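Local structure of endoglucanase (Fervidobacterium pennivorans DSM 9078, 6KDD) at residues L14-I19 with N136-I141; N236-H241 with R280-E285; F288-W293 with T315-E320; F299-Y302 with N308-E311. The protein probably hydrolyses beta-linked glucans or glucosides, as a member of glycosyl hydrolase family 5. One frame throughout, in Å; residues are numbered along the deposited sequence.

Contact 1: residues L14-I19 with N136-I141; sequences LEYNKI and NLFFEI
Tyr-16 and Ile-19 of helix 13-20 meet Phe-138 of strand 137-140. The protein is a TIM barrel, and this helix lies at the end of the barrel where its parallel strands begin. The same helix reaches other strands there. Asn-17 bonds to Ser-289 and Ile-256, and Ile-19 O to Thr-97. The contact is small and mostly apolar.

Ile-19 can be followed outward from CB. CG1 sits between the backbone N and the carbonyl carbon (chi1 69°). CG2 takes the place opposite the carbonyl carbon. The first branch runs to the strand: CG1 lies 3.9 Å from Phe-138 CZ. At its end, CD1 touches Asn-136 CB at 3.7 Å and also stays near Phe-138 CZ. The end of Ile-19 therefore touches both Asn-136, just before the strand, and the Phe-138 ring.

Tyr-16, three residues earlier on the helix, also meets Phe-138. Its CD1 is 3.9 Å from Phe-138 CZ, which lies at the edge of the tyrosine ring. The polar end of Tyr-16 turns elsewhere: OH is hydrogen-bonded to Glu-135. Tyr-16 O already accepts the backbone N of Ile-19, at 2.7 Å. The same Tyr-16 O lies at the edge of the Phe-138 ring and in its plane, 3.7 Å from Phe-138 CZ.

Contact 2: residues N236-H241 with R280-E285; sequences NQIRSH and RKMAEE
Arg-239 and Met-282 are the centre of a helix-helix contact in the outer layer of the barrel. Helices 232-252 and 269-285 run in similar directions. Their local axes come within 10.1 Å and cross at -38°.

The inner side is tight and apolar. Ile-238 CG2 rests on Met-282 CB at 3.9 Å. Met-282 then bends twice, at chi2 (66°) and at chi3. The two bends bring its sulfur and methyl across the start of the Arg-239 side chain. Met-282 CE lies 3.6 Å from Arg-239 CB and equally close to the backbone N. Ile-235 and Phe-242, also of helix 232-252, touch Met-282 as well.

The outer side is looser and more open to solvent. Here Arg-239 reaches past the methionine to Glu-285, an exposed residue. Met-282 SD lies over one face of the guanidinium, 3.7 Å from Arg-239 NH1 and off towards the rim. The carboxylate of Glu-285 comes to the edge instead. The salt bridge runs from Arg-239 NH1 to Glu-285 OE2 at 2.5 Å, so short that the exact length is doubtful. Glu-285 OE1 is 3.3 Å from the same Arg-239 NH1. The two flat groups are nearly coplanar, 19° apart.

An alanine in place of Arg-239 would probably leave Glu-285 without this cationic mate and uncover the sulfur of Met-282. The thioether and aliphatic carbons make the apolar part of the interface, and the charge pair joins the helices at its rim.

Contact 3: residues F288-W293 with T315-E320; sequences FSYAYW and TAVVGE
Tyr-292 meets Val-317 because its CG stands opposite the backbone N (chi1 177°), while Val-317 CG1 takes the same position on its own residue (chi1 167°). These rotations lay the valine methyls against the tyrosine. The contact joins strand 289-292, the eighth of the TIM barrel, to helix 313-318 near the end of the chain. All four touching residues are buried.

Val-317 CG2 sits over one face of the Tyr-292 ring as a CH-pi contact. It is 3.8 Å from the centroid and 20° off the ring normal. Val-317 CG1 touches further back, 3.7 Å from Tyr-292 CB. The hydroxyl of Tyr-292 goes elsewhere, to Phe-299 O. A leucine at Tyr-292 would probably cost the valine methyl its aromatic face and leave Phe-299 O without this hydroxyl partner.

Tyr-290, two residues earlier, points out on the same side of the strand. Arg-280 and Glu-284 of helix 269-285 touch its side chain. Its ring reaches the last turn of helix 313-318, just before Gly-319 leaves helical geometry with a positive phi. There Tyr-290 OH gives a weak hydrogen bond to Val-317 O, at 2.6 Å.

Contact 4: residues F299-Y302 with N308-E311; sequences FGIY and NWIE
Ile-301 O is approached by three atoms of two residues. The strongest partner is Ile-310 N, whose hydrogen bond is 2.7 Å long and nearly straight (175°). This donor lies well above the carbonyl plane. Trp-309 CA adds a CA-H...O contact at 3.4 Å from Ile-301 O, and Trp-309 CE3 comes to 3.2 Å from the same oxygen. Ile-310 CG1 lies opposite its own carbonyl carbon (chi1 -58°), which carries Ile-310 CD1 over to Gly-300 O at 3.3 Å.

The backbones form a short antiparallel pairing. Tyr-302 and Trp-309 are a non-hydrogen-bonded pair with both side chains on one face. Their rings make a T-shaped stack: the edge of Tyr-302 points at the face of Trp-309, with planes at 73°. Tyr-302 CD1 leads, 3.8 Å from Trp-309 CD2. One face of the Tyr-302 ring also lies against the Asn-308 carbonyl. Ile-301 CD1 closes on the six-membered end of the indole, 3.7 Å from Trp-309 CZ3.

This hairpin follows the last barrel strand, 289-292. Tyr-302 and Trp-309 both rest on Ile-49 of helix 45-53, where Arg-53 makes a cation-pi contact with the indole. Ile-301 and Trp-309 also touch helix 313-318, so the hairpin and the loop leading into it pack against both helices.

In the fold
Contact 3 is the most buried of the four, and contacts 1, 2 and 4 are each partly buried. Contacts 1 and 3 reach the same barrel sheet and touch through the Asn-17 to Ser-289 pair. Contact 2 lies in the helical layer outside that sheet. It meets contact 3 where Arg-280 NE binds Ala-316 O. Contact 4 is nested in the loop that contact 3 closes, and Tyr-292 OH to Phe-299 O ties the two. The chemistry follows place. Contact 1 is apolar, contact 2 ends in a charge pair at the solvent side, contact 3 joins a methyl to an aromatic face and adds a weak tyrosine hydrogen bond, and contact 4 uses backbone pairing with edge-to-face rings.

Contact 1: residues L14-I19 with N136-I141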
loop_
_atom_site.group_PDB
_atom_site.type_symbol
_atom_site.label_atom_id
_atom_site.label_comp_id
_atom_site.label_asym_id
_atom_site.label_seq_id
_atom_site.Cartn_x
_atom_site.Cartn_y
_atom_site.Cartn_z
ATOM N N LEU A 14 13.794 10.766 4.545
ATOM C CA LEU A 14 14.298 9.477 4.991
ATOM C C LEU A 14 13.880 9.257 6.438
ATOM O O LEU A 14 13.675 8.119 6.850
ATOM C CB LEU A 14 15.822 9.428 4.840
ATOM C CG LEU A 14 16.366 8.748 3.572
ATOM C CD1 LEU A 14 15.992 9.506 2.304
ATOM C CD2 LEU A 14 17.883 8.609 3.660
ATOM N N GLU A 15 13.796 10.353 7.207
ATOM C CA GLU A 15 13.443 10.223 8.609
ATOM C C GLU A 15 11.951 9.873 8.732
ATOM O O GLU A 15 11.578 9.101 9.617
ATOM C CB GLU A 15 13.936 11.439 9.408
ATOM C CG GLU A 15 15.453 11.429 9.607
ATOM C CD GLU A 15 15.889 10.435 10.682
ATOM O OE1 GLU A 15 15.482 10.615 11.854
ATOM O OE2 GLU A 15 16.610 9.460 10.362
ATOM N N TYR A 16 11.131 10.404 7.812
ATOM C CA TYR A 16 9.706 10.087 7.715
ATOM C C TYR A 16 9.473 8.616 7.330
ATOM O O TYR A 16 8.631 7.927 7.921
ATOM C CB TYR A 16 8.993 11.031 6.741
ATOM C CG TYR A 16 8.690 12.380 7.343
ATOM C CD1 TYR A 16 7.626 12.550 8.218
ATOM C CD2 TYR A 16 9.527 13.463 7.106
ATOM C CE1 TYR A 16 7.379 13.776 8.818
ATOM C CE2 TYR A 16 9.289 14.699 7.688
ATOM C CZ TYR A 16 8.221 14.850 8.557
ATOM O OH TYR A 16 7.991 16.066 9.129
ATOM N N ASN A 17 10.274 8.121 6.369
ATOM C CA ASN A 17 10.162 6.748 5.921
ATOM C C ASN A 17 10.377 5.848 7.120
ATOM O O ASN A 17 9.736 4.803 7.261
ATOM C CB ASN A 17 11.212 6.401 4.864
ATOM C CG ASN A 17 10.844 5.157 4.086
ATOM O OD1 ASN A 17 9.661 4.938 3.811
ATOM N ND2 ASN A 17 11.842 4.371 3.697
ATOM N N LYS A 18 11.311 6.251 7.980
ATOM C CA LYS A 18 11.558 5.482 9.189
ATOM C C LYS A 18 10.340 5.434 10.116
ATOM O O LYS A 18 10.283 4.532 10.946
ATOM C CB LYS A 18 12.773 6.017 9.951
ATOM C CG LYS A 18 14.105 5.594 9.346
ATOM C CD LYS A 18 15.297 6.365 9.905
ATOM C CE LYS A 18 16.504 6.245 8.996
ATOM N NZ LYS A 18 17.760 6.178 9.778
ATOM N N ILE A 19 9.387 6.383 10.036
ATOM C CA ILE A 19 8.253 6.213 10.937
ATOM C C ILE A 19 7.153 5.371 10.279
ATOM O O ILE A 19 6.182 5.033 10.942
ATOM C CB ILE A 19 7.708 7.513 11.566
ATOM C CG1 ILE A 19 7.031 8.416 10.528
ATOM C CG2 ILE A 19 8.785 8.227 12.409
ATOM C CD1 ILE A 19 6.018 9.351 11.133
ATOM N N ASN A 136 2.179 12.466 11.019
ATOM C CA ASN A 136 2.278 11.019 10.853
ATOM C C ASN A 136 1.054 10.431 10.122
ATOM O O ASN A 136 0.849 9.210 10.181
ATOM C CB ASN A 136 2.593 10.326 12.189
ATOM C CG ASN A 136 1.562 10.610 13.263
ATOM O OD1 ASN A 136 0.900 11.633 13.232
ATOM N ND2 ASN A 136 1.394 9.682 14.181
ATOM N N LEU A 137 0.229 11.287 9.499
ATOM C CA LEU A 137 -0.747 10.872 8.495
ATOM C C LEU A 137 -0.134 11.220 7.139
ATOM O O LEU A 137 0.177 12.404 6.875
ATOM C CB LEU A 137 -2.074 11.635 8.682
ATOM C CG LEU A 137 -3.070 11.435 7.526
ATOM C CD1 LEU A 137 -3.478 9.957 7.461
ATOM C CD2 LEU A 137 -4.278 12.386 7.636
ATOM N N PHE A 138 0.134 10.192 6.336
ATOM C CA PHE A 138 0.662 10.377 4.991
ATOM C C PHE A 138 -0.420 10.096 3.957
ATOM O O PHE A 138 -1.377 9.345 4.222
ATOM C CB PHE A 138 1.844 9.437 4.710
ATOM C CG PHE A 138 3.059 9.496 5.598
ATOM C CD1 PHE A 138 3.226 10.478 6.587
ATOM C CD2 PHE A 138 4.062 8.544 5.440
ATOM C CE1 PHE A 138 4.343 10.472 7.417
ATOM C CE2 PHE A 138 5.190 8.561 6.249
ATOM C CZ PHE A 138 5.339 9.544 7.217
ATOM N N PHE A 139 -0.265 10.723 2.775
ATOM C CA PHE A 139 -1.188 10.537 1.662
ATOM C C PHE A 139 -0.503 9.692 0.574
ATOM O O PHE A 139 0.718 9.751 0.422
ATOM C CB PHE A 139 -1.570 11.861 1.003
ATOM C CG PHE A 139 -2.349 12.824 1.854
ATOM C CD1 PHE A 139 -3.038 12.405 3.001
ATOM C CD2 PHE A 139 -2.370 14.166 1.516
ATOM C CE1 PHE A 139 -3.746 13.304 3.795
ATOM C CE2 PHE A 139 -3.079 15.060 2.315
ATOM C CZ PHE A 139 -3.770 14.634 3.443
ATOM N N GLU A 140 -1.290 8.873 -0.147
ATOM C CA GLU A 140 -0.703 8.075 -1.218
ATOM C C GLU A 140 -1.618 8.250 -2.426
ATOM O O GLU A 140 -2.789 7.899 -2.398
ATOM C CB GLU A 140 -0.522 6.611 -0.780
ATOM C CG GLU A 140 -0.114 5.700 -1.949
ATOM C CD GLU A 140 -0.078 4.223 -1.562
ATOM O OE1 GLU A 140 -0.584 3.880 -0.463
ATOM O OE2 GLU A 140 0.475 3.408 -2.358
ATOM N N ILE A 141 -1.101 8.886 -3.481
ATOM C CA ILE A 141 -2.012 9.363 -4.524
ATOM C C ILE A 141 -2.850 8.235 -5.129
ATOM O O ILE A 141 -4.072 8.338 -5.255
ATOM C CB ILE A 141 -1.212 10.121 -5.610
ATOM C CG1 ILE A 141 -0.665 11.415 -4.997
ATOM C CG2 ILE A 141 -2.108 10.378 -6.822
ATOM C CD1 ILE A 141 0.157 12.272 -5.937
#

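Contact 2: residues N236-H241 with R280-E285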
loop_
_atom_site.group_PDB
_atom_site.type_symbol
_atom_site.label_atom_id
_atom_site.label_comp_id
_atom_site.label_asym_id
_atom_site.label_seq_id
_atom_site.Cartn_x
_atom_site.Cartn_y
_atom_site.Cartn_z
ATOM N N ASN A 236 18.535 -15.218 -3.414
ATOM C CA ASN A 236 19.320 -14.348 -4.282
ATOM C C ASN A 236 18.451 -13.569 -5.269
ATOM O O ASN A 236 18.755 -12.406 -5.562
ATOM C CB ASN A 236 20.481 -15.057 -5.001
ATOM C CG ASN A 236 21.706 -15.182 -4.114
ATOM O OD1 ASN A 236 22.007 -14.270 -3.347
ATOM N ND2 ASN A 236 22.404 -16.304 -4.193
ATOM N N GLN A 237 17.385 -14.204 -5.760
ATOM C CA GLN A 237 16.419 -13.573 -6.658
ATOM C C GLN A 237 15.794 -12.337 -5.998
ATOM O O GLN A 237 15.757 -11.273 -6.605
ATOM C CB GLN A 237 15.244 -14.514 -6.927
ATOM C CG GLN A 237 15.599 -15.762 -7.715
ATOM C CD GLN A 237 15.653 -15.423 -9.181
ATOM O OE1 GLN A 237 14.645 -15.100 -9.804
ATOM N NE2 GLN A 237 16.853 -15.452 -9.729
ATOM N N ILE A 238 15.321 -12.484 -4.744
ATOM C CA ILE A 238 14.716 -11.361 -4.025
ATOM C C ILE A 238 15.743 -10.231 -3.909
ATOM O O ILE A 238 15.438 -9.082 -4.237
ATOM C CB ILE A 238 14.130 -11.783 -2.656
ATOM C CG1 ILE A 238 13.089 -12.902 -2.823
ATOM C CG2 ILE A 238 13.576 -10.560 -1.913
ATOM C CD1 ILE A 238 12.586 -13.499 -1.528
ATOM N N ARG A 239 16.979 -10.580 -3.515
ATOM C CA ARG A 239 18.041 -9.586 -3.391
ATOM C C ARG A 239 18.316 -8.833 -4.694
ATOM O O ARG A 239 18.565 -7.625 -4.660
ATOM C CB ARG A 239 19.343 -10.171 -2.843
ATOM C CG ARG A 239 20.403 -9.098 -2.623
ATOM C CD ARG A 239 21.719 -9.682 -2.194
ATOM N NE ARG A 239 21.447 -10.924 -1.490
ATOM C CZ ARG A 239 21.270 -11.020 -0.179
ATOM N NH1 ARG A 239 21.370 -9.939 0.572
ATOM N NH2 ARG A 239 21.026 -12.201 0.364
ATOM N N SER A 240 18.314 -9.523 -5.839
ATOM C CA SER A 240 18.500 -8.827 -7.111
ATOM C C SER A 240 17.385 -7.814 -7.332
ATOM O O SER A 240 17.639 -6.701 -7.787
ATOM C CB SER A 240 18.550 -9.752 -8.311
ATOM O OG SER A 240 19.435 -10.820 -8.070
ATOM N N HIS A 241 16.134 -8.228 -7.104
ATOM C CA HIS A 241 15.053 -7.284 -7.331
ATOM C C HIS A 241 15.209 -6.081 -6.394
ATOM O O HIS A 241 14.981 -4.937 -6.785
ATOM C CB HIS A 241 13.704 -7.999 -7.173
ATOM C CG HIS A 241 13.575 -9.192 -8.053
ATOM N ND1 HIS A 241 12.728 -10.243 -7.765
ATOM C CD2 HIS A 241 14.210 -9.524 -9.200
ATOM C CE1 HIS A 241 12.812 -11.151 -8.720
ATOM N NE2 HIS A 241 13.715 -10.731 -9.606
ATOM N N ARG A 280 10.795 -9.654 3.971
ATOM C CA ARG A 280 10.842 -8.653 5.029
ATOM C C ARG A 280 12.289 -8.327 5.419
ATOM O O ARG A 280 12.658 -7.158 5.536
ATOM C CB ARG A 280 9.999 -9.112 6.221
ATOM C CG ARG A 280 9.845 -8.036 7.293
ATOM C CD ARG A 280 10.972 -8.163 8.305
ATOM N NE ARG A 280 10.689 -9.372 9.030
ATOM C CZ ARG A 280 11.535 -9.996 9.833
ATOM N NH1 ARG A 280 12.755 -9.525 10.037
ATOM N NH2 ARG A 280 11.147 -11.099 10.447
ATOM N N LYS A 281 13.114 -9.358 5.640
ATOM C CA LYS A 281 14.525 -9.128 5.956
ATOM C C LYS A 281 15.241 -8.418 4.812
ATOM O O LYS A 281 16.137 -7.618 5.046
ATOM C CB LYS A 281 15.269 -10.422 6.270
ATOM C CG LYS A 281 14.842 -11.095 7.566
ATOM C CD LYS A 281 15.468 -12.460 7.715
ATOM C CE LYS A 281 16.316 -12.565 8.967
ATOM N NZ LYS A 281 15.490 -12.814 10.175
ATOM N N MET A 282 14.828 -8.659 3.567
ATOM C CA MET A 282 15.465 -7.963 2.456
ATOM C C MET A 282 15.097 -6.485 2.465
ATOM O O MET A 282 15.933 -5.633 2.159
ATOM C CB MET A 282 15.123 -8.570 1.092
ATOM C CG MET A 282 16.231 -8.384 0.047
ATOM S SD MET A 282 17.732 -9.331 0.510
ATOM C CE MET A 282 17.275 -10.991 0.014
ATOM N N ALA A 283 13.844 -6.162 2.808
ATOM C CA ALA A 283 13.442 -4.758 2.874
ATOM C C ALA A 283 14.246 -4.072 3.986
ATOM O O ALA A 283 14.782 -2.983 3.794
ATOM C CB ALA A 283 11.923 -4.685 3.122
ATOM N N GLU A 284 14.416 -4.752 5.123
ATOM C CA GLU A 284 15.200 -4.217 6.234
ATOM C C GLU A 284 16.664 -4.018 5.843
ATOM O O GLU A 284 17.238 -2.963 6.125
ATOM C CB GLU A 284 15.036 -5.095 7.474
ATOM C CG GLU A 284 13.656 -4.931 8.074
ATOM C CD GLU A 284 13.388 -5.531 9.433
ATOM O OE1 GLU A 284 13.969 -6.596 9.744
ATOM O OE2 GLU A 284 12.555 -4.928 10.165
ATOM N N GLU A 285 17.226 -4.998 5.120
ATOM C CA GLU A 285 18.607 -4.945 4.666
ATOM C C GLU A 285 18.819 -3.692 3.836
ATOM O O GLU A 285 19.833 -3.035 4.033
ATOM C CB GLU A 285 19.001 -6.210 3.902
ATOM C CG GLU A 285 20.415 -6.194 3.316
ATOM C CD GLU A 285 20.771 -7.534 2.696
ATOM O OE1 GLU A 285 20.763 -8.526 3.440
ATOM O OE2 GLU A 285 20.999 -7.602 1.465
#

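Contact 3: residues F288-W293 with T315-E320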
loop_
_atom_site.group_PDB
_atom_site.type_symbol
_atom_site.label_atom_id
_atom_site.label_comp_id
_atom_site.label_asym_id
_atom_site.label_seq_id
_atom_site.Cartn_x
_atom_site.Cartn_y
_atom_site.Cartn_z
ATOM N N PHE A 288 14.294 -0.297 3.410
ATOM C CA PHE A 288 12.980 0.009 2.861
ATOM C C PHE A 288 11.981 -0.134 4.000
ATOM O O PHE A 288 12.096 -1.107 4.739
ATOM C CB PHE A 288 12.557 -1.067 1.852
ATOM C CG PHE A 288 13.336 -1.086 0.562
ATOM C CD1 PHE A 288 14.259 -0.086 0.276
ATOM C CD2 PHE A 288 13.172 -2.133 -0.346
ATOM C CE1 PHE A 288 14.971 -0.107 -0.913
ATOM C CE2 PHE A 288 13.899 -2.157 -1.530
ATOM C CZ PHE A 288 14.794 -1.145 -1.803
ATOM N N SER A 289 11.039 0.817 4.155
ATOM C CA SER A 289 9.948 0.564 5.093
ATOM C C SER A 289 9.014 -0.450 4.420
ATOM O O SER A 289 9.088 -0.658 3.209
ATOM C CB SER A 289 9.165 1.820 5.428
ATOM O OG SER A 289 8.767 2.465 4.224
ATOM N N TYR A 290 8.045 -0.981 5.160
ATOM C CA TYR A 290 7.197 -1.967 4.508
ATOM C C TYR A 290 5.805 -2.018 5.124
ATOM O O TYR A 290 5.633 -1.665 6.276
ATOM C CB TYR A 290 7.828 -3.358 4.611
ATOM C CG TYR A 290 8.075 -3.948 5.979
ATOM C CD1 TYR A 290 7.098 -4.677 6.660
ATOM C CD2 TYR A 290 9.327 -3.827 6.578
ATOM C CE1 TYR A 290 7.339 -5.229 7.906
ATOM C CE2 TYR A 290 9.587 -4.404 7.826
ATOM C CZ TYR A 290 8.606 -5.127 8.481
ATOM O OH TYR A 290 8.849 -5.716 9.718
ATOM N N ALA A 291 4.867 -2.573 4.359
ATOM C CA ALA A 291 3.530 -2.875 4.855
ATOM C C ALA A 291 3.088 -4.211 4.275
ATOM O O ALA A 291 2.952 -4.394 3.054
ATOM C CB ALA A 291 2.545 -1.775 4.548
ATOM N N TYR A 292 2.887 -5.153 5.192
ATOM C CA TYR A 292 2.487 -6.489 4.825
ATOM C C TYR A 292 1.072 -6.477 4.232
ATOM O O TYR A 292 0.207 -5.762 4.734
ATOM C CB TYR A 292 2.573 -7.391 6.052
ATOM C CG TYR A 292 2.091 -8.790 5.753
ATOM C CD1 TYR A 292 2.865 -9.643 4.964
ATOM C CD2 TYR A 292 0.853 -9.239 6.212
ATOM C CE1 TYR A 292 2.401 -10.912 4.624
ATOM C CE2 TYR A 292 0.414 -10.534 5.938
ATOM C CZ TYR A 292 1.180 -11.347 5.115
ATOM O OH TYR A 292 0.746 -12.595 4.793
ATOM N N TRP A 293 0.837 -7.321 3.216
ATOM C CA TRP A 293 -0.516 -7.561 2.696
ATOM C C TRP A 293 -0.975 -8.952 3.119
ATOM O O TRP A 293 -0.426 -9.928 2.614
ATOM C CB TRP A 293 -0.553 -7.500 1.156
ATOM C CG TRP A 293 -1.963 -7.619 0.639
ATOM C CD1 TRP A 293 -2.617 -8.754 0.218
ATOM C CD2 TRP A 293 -2.908 -6.538 0.518
ATOM N NE1 TRP A 293 -3.895 -8.429 -0.199
ATOM C CE2 TRP A 293 -4.096 -7.081 -0.043
ATOM C CE3 TRP A 293 -2.849 -5.156 0.779
ATOM C CZ2 TRP A 293 -5.242 -6.299 -0.250
ATOM C CZ3 TRP A 293 -3.963 -4.373 0.519
ATOM C CH2 TRP A 293 -5.156 -4.946 0.048
ATOM N N THR A 315 5.270 -13.383 13.071
ATOM C CA THR A 315 6.658 -13.114 13.446
ATOM C C THR A 315 7.541 -12.886 12.232
ATOM O O THR A 315 8.444 -12.057 12.261
ATOM C CB THR A 315 7.267 -14.241 14.302
ATOM O OG1 THR A 315 6.415 -14.372 15.436
ATOM C CG2 THR A 315 8.663 -13.884 14.770
ATOM N N ALA A 316 7.283 -13.635 11.149
ATOM C CA ALA A 316 7.944 -13.416 9.868
ATOM C C ALA A 316 7.781 -11.953 9.434
ATOM O O ALA A 316 8.688 -11.335 8.864
ATOM C CB ALA A 316 7.336 -14.347 8.814
ATOM N N VAL A 317 6.615 -11.374 9.733
ATOM C CA VAL A 317 6.366 -9.997 9.301
ATOM C C VAL A 317 7.062 -9.001 10.234
ATOM O O VAL A 317 7.722 -8.081 9.778
ATOM C CB VAL A 317 4.847 -9.751 9.255
ATOM C CG1 VAL A 317 4.510 -8.274 9.126
ATOM C CG2 VAL A 317 4.233 -10.583 8.141
ATOM N N VAL A 318 6.833 -9.168 11.541
ATOM C CA VAL A 318 7.233 -8.201 12.560
ATOM C C VAL A 318 8.717 -8.349 12.943
ATOM O O VAL A 318 9.368 -7.360 13.249
ATOM C CB VAL A 318 6.337 -8.299 13.811
ATOM C CG1 VAL A 318 6.868 -7.387 14.929
ATOM C CG2 VAL A 318 4.865 -7.981 13.494
ATOM N N GLY A 319 9.244 -9.571 12.985
ATOM C CA GLY A 319 10.645 -9.785 13.353
ATOM C C GLY A 319 10.855 -9.542 14.848
ATOM O O GLY A 319 9.930 -9.773 15.625
ATOM N N GLU A 320 12.075 -9.083 15.202
ATOM C CA GLU A 320 12.529 -8.701 16.536
ATOM C C GLU A 320 12.779 -9.942 17.397
ATOM O O GLU A 320 13.318 -10.915 16.840
ATOM C CB GLU A 320 11.520 -7.807 17.248
ATOM C CG GLU A 320 11.686 -6.341 16.935
ATOM C CD GLU A 320 10.984 -5.517 17.997
ATOM O OE1 GLU A 320 9.891 -5.941 18.434
ATOM O OE2 GLU A 320 11.545 -4.483 18.417
#

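Contact 4: residues F299-Y302 with N308-E311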
loop_
_atom_site.group_PDB
_atom_site.type_symbol
_atom_site.label_atom_id
_atom_site.label_comp_id
_atom_site.label_asym_id
_atom_site.label_seq_id
_atom_site.Cartn_x
_atom_site.Cartn_y
_atom_site.Cartn_z
ATOM N N PHE A 299 -4.815 -13.178 2.951
ATOM C CA PHE A 299 -3.370 -13.230 3.150
ATOM C C PHE A 299 -3.052 -12.935 4.611
ATOM O O PHE A 299 -1.916 -12.627 4.910
ATOM C CB PHE A 299 -2.723 -12.074 2.372
ATOM C CG PHE A 299 -2.706 -12.198 0.867
ATOM C CD1 PHE A 299 -3.871 -12.074 0.104
ATOM C CD2 PHE A 299 -1.504 -12.340 0.207
ATOM C CE1 PHE A 299 -3.802 -12.152 -1.275
ATOM C CE2 PHE A 299 -1.439 -12.392 -1.169
ATOM C CZ PHE A 299 -2.594 -12.339 -1.912
ATOM N N GLY A 300 -4.059 -13.000 5.499
ATOM C CA GLY A 300 -4.018 -12.417 6.833
ATOM C C GLY A 300 -2.977 -13.028 7.792
ATOM O O GLY A 300 -2.601 -14.216 7.715
ATOM N N ILE A 301 -2.457 -12.178 8.687
ATOM C CA ILE A 301 -1.636 -12.640 9.804
ATOM C C ILE A 301 -2.397 -12.613 11.134
ATOM O O ILE A 301 -1.821 -12.961 12.185
ATOM C CB ILE A 301 -0.342 -11.822 9.914
ATOM C CG1 ILE A 301 -0.604 -10.313 9.744
ATOM C CG2 ILE A 301 0.666 -12.368 8.903
ATOM C CD1 ILE A 301 0.639 -9.481 10.037
ATOM N N TYR A 302 -3.680 -12.237 11.072
ATOM C CA TYR A 302 -4.537 -12.211 12.239
ATOM C C TYR A 302 -5.836 -12.964 11.949
ATOM O O TYR A 302 -6.468 -12.759 10.908
ATOM C CB TYR A 302 -4.803 -10.779 12.696
ATOM C CG TYR A 302 -5.547 -10.691 13.994
ATOM C CD1 TYR A 302 -4.864 -10.811 15.199
ATOM C CD2 TYR A 302 -6.917 -10.486 14.034
ATOM C CE1 TYR A 302 -5.534 -10.745 16.404
ATOM C CE2 TYR A 302 -7.606 -10.416 15.239
ATOM C CZ TYR A 302 -6.899 -10.541 16.423
ATOM O OH TYR A 302 -7.523 -10.463 17.628
ATOM N N ASN A 308 -6.521 -14.205 17.501
ATOM C CA ASN A 308 -5.091 -14.185 17.739
ATOM C C ASN A 308 -4.319 -14.107 16.423
ATOM O O ASN A 308 -4.844 -14.414 15.368
ATOM C CB ASN A 308 -4.642 -15.377 18.592
ATOM C CG ASN A 308 -3.686 -14.940 19.688
ATOM O OD1 ASN A 308 -2.905 -13.978 19.531
ATOM N ND2 ASN A 308 -3.764 -15.627 20.818
ATOM N N TRP A 309 -3.060 -13.694 16.524
ATOM C CA TRP A 309 -2.094 -13.725 15.438
ATOM C C TRP A 309 -1.851 -15.156 14.945
ATOM O O TRP A 309 -1.887 -16.125 15.730
ATOM C CB TRP A 309 -0.808 -13.091 15.954
ATOM C CG TRP A 309 -1.025 -11.653 16.323
ATOM C CD1 TRP A 309 -1.303 -11.132 17.559
ATOM C CD2 TRP A 309 -1.096 -10.559 15.385
ATOM N NE1 TRP A 309 -1.479 -9.767 17.451
ATOM C CE2 TRP A 309 -1.361 -9.392 16.136
ATOM C CE3 TRP A 309 -0.899 -10.451 13.991
ATOM C CZ2 TRP A 309 -1.433 -8.131 15.532
ATOM C CZ3 TRP A 309 -0.997 -9.203 13.388
ATOM C CH2 TRP A 309 -1.212 -8.056 14.163
ATOM N N ILE A 310 -1.637 -15.266 13.627
ATOM C CA ILE A 310 -1.266 -16.500 12.953
ATOM C C ILE A 310 0.258 -16.604 12.977
ATOM O O ILE A 310 0.944 -15.760 12.405
ATOM C CB ILE A 310 -1.821 -16.462 11.521
ATOM C CG1 ILE A 310 -3.343 -16.279 11.563
ATOM C CG2 ILE A 310 -1.373 -17.676 10.710
ATOM C CD1 ILE A 310 -3.959 -15.948 10.210
ATOM N N GLU A 311 0.772 -17.609 13.714
ATOM C CA GLU A 311 2.194 -17.721 14.001
ATOM C C GLU A 311 2.679 -19.021 13.363
ATOM O O GLU A 311 1.904 -19.960 13.279
ATOM C CB GLU A 311 2.415 -17.706 15.529
ATOM C CG GLU A 311 2.106 -16.353 16.165
ATOM C CD GLU A 311 3.116 -15.256 15.803
ATOM O OE1 GLU A 311 4.077 -15.541 15.079
ATOM O OE2 GLU A 311 2.993 -14.109 16.308
#